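Local coordinates for protein TetR family transcription regulator (PDB 3PAS) that probably binds DNA at regulatory sites as a TetR-type transcription regulator, through a predicted helix-turn-helix motif, at residues G141-V146 and D187-R192. Sequence-based numbering, arbitrary orientation.
Sequences GLIKPV and DAVADR
K144 reaches across the C-terminal end of helix 175-189, where its NZ hydrogen-bonds to two carbonyls, A188 O inside the helix and A190 O just past it. Its chain stays extended as far as CE, passing close to the carbonyl oxygens of V189 and A190, then bends at the last torsion (chi4 77°). This turns NZ in between the two acceptors. NZ lies 2.8 Å from A188 O, well above that carbonyl's plane, and 2.8 Å from A190 O, tilted less from its plane. The C-terminal end of a helix tends to be slightly negative, which would probably help to hold the ammonium group at A188 O. Across the dimer interface, NZ also forms a salt bridge with D187 of the second subunit. With an alanine here, the A188 and A190 carbonyls would probably lose this donor, and D187 of the second subunit its lysine partner.

The backbones meet in a single beta bridge between I143 and A190. K144 N donates to V189 O at 2.7 Å, nearly in line with the carbonyl bond, and D191 N donates to L142 O at 2.9 Å. The side chains of I143 and V189 run alongside each other in a common direction, CD1 of I143 4.1 Å from CG2 of V189. D191 points toward the loop. Its CG is anti to the backbone N (chi1 -175°), which lays the carboxylate beside G141. A water donates to both L142 O and D191 O, and R193 makes a salt bridge with D191 OD2.

The bridge ties the loop between helices 128-140 and 148-167 to the end of helix 175-189. I143 also packs on L151 of helix 148-167 and L81 of helix 81-98, while V189 rests on M155 of helix 148-167. At the subunit interface, K144 and V189 both pack on M184 of the second subunit, whose helix 175-189 meets its counterpart at A188.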
ATOM      1  N   GLY B 141      16.239  17.750  15.664  1.00 21.65           N
ATOM      2  CA  GLY B 141      16.760  16.539  16.342  1.00 20.86           C
ATOM      3  C   GLY B 141      15.657  15.549  16.686  1.00 22.13           C
ATOM      4  O   GLY B 141      15.915  14.518  17.244  1.00 22.45           O
ATOM      5  N   LEU B 142      14.408  15.861  16.379  1.00 22.81           N
ATOM      6  CA  LEU B 142      13.318  14.936  16.703  1.00 20.55           C
ATOM      7  C   LEU B 142      13.014  13.903  15.625  1.00 15.93           C
ATOM      8  O   LEU B 142      12.803  12.714  15.922  1.00 19.04           O
ATOM      9  CB  LEU B 142      12.022  15.716  17.010  1.00 20.76           C
ATOM     10  CG  LEU B 142      11.986  16.263  18.439  1.00 29.85           C
ATOM     11  CD1 LEU B 142      10.742  17.114  18.596  1.00 25.91           C
ATOM     12  CD2 LEU B 142      12.017  15.167  19.495  1.00 28.10           C
ATOM     13  N   ILE B 143      12.900  14.373  14.401  1.00 20.45           N
ATOM     14  CA  ILE B 143      12.524  13.574  13.251  1.00 20.80           C
ATOM     15  C   ILE B 143      13.739  13.515  12.338  1.00 19.63           C
ATOM     16  O   ILE B 143      14.441  14.517  12.134  1.00 19.77           O
ATOM     17  CB  ILE B 143      11.383  14.216  12.466  1.00 22.14           C
ATOM     18  CG1 ILE B 143      10.170  14.524  13.367  1.00 23.19           C
ATOM     19  CG2 ILE B 143      10.934  13.359  11.236  1.00 18.34           C
ATOM     20  CD1 ILE B 143       9.521  13.368  13.919  1.00 21.34           C
ATOM     21  N   LYS B 144      13.999  12.337  11.797  1.00 20.83           N
ATOM     22  CA  LYS B 144      15.099  12.167  10.841  1.00 18.11           C
ATOM     23  C   LYS B 144      14.920  13.157   9.680  1.00 21.78           C
ATOM     24  O   LYS B 144      13.799  13.328   9.169  1.00 22.56           O
ATOM     25  CB  LYS B 144      15.050  10.768  10.236  1.00 17.76           C
ATOM     26  CG  LYS B 144      15.414   9.614  11.185  1.00 20.55           C
ATOM     27  CD  LYS B 144      15.282   8.266  10.463  1.00 23.60           C
ATOM     28  CE  LYS B 144      15.758   7.082  11.288  1.00 21.20           C
ATOM     29  NZ  LYS B 144      14.791   6.689  12.326  1.00 20.84           N
ATOM     30  N   PRO B 145      16.028  13.786   9.248  1.00 25.95           N
ATOM     31  CA  PRO B 145      15.961  14.797   8.178  1.00 28.66           C
ATOM     32  C   PRO B 145      15.944  14.115   6.812  1.00 27.97           C
ATOM     33  O   PRO B 145      16.921  14.128   6.103  1.00 28.60           O
ATOM     34  CB  PRO B 145      17.193  15.651   8.415  1.00 27.31           C
ATOM     35  CG  PRO B 145      18.204  14.652   9.033  1.00 33.57           C
ATOM     36  CD  PRO B 145      17.346  13.720   9.886  1.00 28.44           C
ATOM     37  N   VAL B 146      14.795  13.536   6.490  1.00 28.52           N
ATOM     38  CA  VAL B 146      14.598  12.796   5.286  1.00 27.31           C
ATOM     39  C   VAL B 146      13.486  13.404   4.479  1.00 25.69           C
ATOM     40  O   VAL B 146      12.635  14.102   5.012  1.00 27.29           O
ATOM     41  CB  VAL B 146      14.195  11.310   5.613  1.00 27.10           C
ATOM     42  CG1 VAL B 146      15.327  10.638   6.304  1.00 27.22           C
ATOM     43  CG2 VAL B 146      12.922  11.247   6.422  1.00 26.22           C
ATOM     44  N   ASP B 187       9.526   5.116  16.003  1.00 18.75           N
ATOM     45  CA  ASP B 187      10.897   4.629  15.886  1.00 20.30           C
ATOM     46  C   ASP B 187      11.415   4.742  14.440  1.00 21.32           C
ATOM     47  O   ASP B 187      12.579   5.120  14.209  1.00 16.93           O
ATOM     48  CB  ASP B 187      10.990   3.217  16.388  1.00 21.28           C
ATOM     49  CG  ASP B 187      11.040   3.117  17.932  1.00 26.55           C
ATOM     50  OD1 ASP B 187      11.080   4.112  18.655  1.00 22.50           O
ATOM     51  OD2 ASP B 187      11.036   1.995  18.423  1.00 24.69           O
ATOM     52  N   ALA B 188      10.564   4.426  13.467  1.00 18.07           N
ATOM     53  CA  ALA B 188      10.945   4.562  12.056  1.00 18.05           C
ATOM     54  C   ALA B 188      11.391   6.007  11.682  1.00 18.06           C
ATOM     55  O   ALA B 188      12.416   6.189  11.018  1.00 18.52           O
ATOM     56  CB  ALA B 188       9.768   4.153  11.140  1.00 16.87           C
ATOM     57  N   VAL B 189      10.613   7.005  12.114  1.00 16.06           N
ATOM     58  CA  VAL B 189      10.842   8.405  11.741  1.00 17.12           C
ATOM     59  C   VAL B 189      11.752   9.220  12.672  1.00 18.31           C
ATOM     60  O   VAL B 189      12.223  10.302  12.281  1.00 18.25           O
ATOM     61  CB  VAL B 189       9.512   9.179  11.516  1.00 19.24           C
ATOM     62  CG1 VAL B 189       8.631   8.424  10.473  1.00 17.76           C
ATOM     63  CG2 VAL B 189       8.769   9.448  12.835  1.00 19.52           C
ATOM     64  N   ALA B 190      11.915   8.732  13.890  1.00 17.99           N
ATOM     65  CA  ALA B 190      12.565   9.517  14.957  1.00 20.11           C
ATOM     66  C   ALA B 190      14.087   9.556  14.768  1.00 20.63           C
ATOM     67  O   ALA B 190      14.721   8.545  14.440  1.00 19.60           O
ATOM     68  CB  ALA B 190      12.210   8.924  16.342  1.00 22.22           C
ATOM     69  N   ASP B 191      14.670  10.724  14.979  1.00 22.46           N
ATOM     70  CA  ASP B 191      16.092  10.925  14.861  1.00 21.04           C
ATOM     71  C   ASP B 191      16.680  10.325  16.129  1.00 22.29           C
ATOM     72  O   ASP B 191      16.279  10.719  17.203  1.00 23.40           O
ATOM     73  CB  ASP B 191      16.310  12.430  14.801  1.00 24.81           C
ATOM     74  CG  ASP B 191      17.752  12.835  14.564  1.00 28.03           C
ATOM     75  OD1 ASP B 191      18.704  12.127  14.943  1.00 23.32           O
ATOM     76  OD2 ASP B 191      17.921  13.950  14.043  1.00 27.10           O
ATOM     77  N   ARG B 192      17.606   9.374  16.018  1.00 21.53           N
ATOM     78  CA  ARG B 192      18.211   8.708  17.222  1.00 22.08           C
ATOM     79  C   ARG B 192      19.471   9.390  17.748  1.00 22.54           C
ATOM     80  O   ARG B 192      20.081   8.906  18.703  1.00 25.40           O
ATOM     81  CB  ARG B 192      18.541   7.243  16.910  1.00 19.84           C
ATOM     82  CG  ARG B 192      17.294   6.503  16.418  1.00 21.91           C
ATOM     83  CD  ARG B 192      17.531   5.007  16.137  1.00 27.19           C
ATOM     84  NE  ARG B 192      17.977   4.339  17.333  1.00 26.93           N
ATOM     85  CZ  ARG B 192      18.416   3.077  17.382  1.00 30.55           C
ATOM     86  NH1 ARG B 192      18.442   2.313  16.294  1.00 31.57           N
ATOM     87  NH2 ARG B 192      18.812   2.588  18.541  1.00 30.23           N
TER
HETATM   88  O   HOH W   1      16.380  15.996  13.259  1.00 27.14           O
HETATM   89  O   HOH W   2      13.820  11.780  18.172  1.00 24.30           O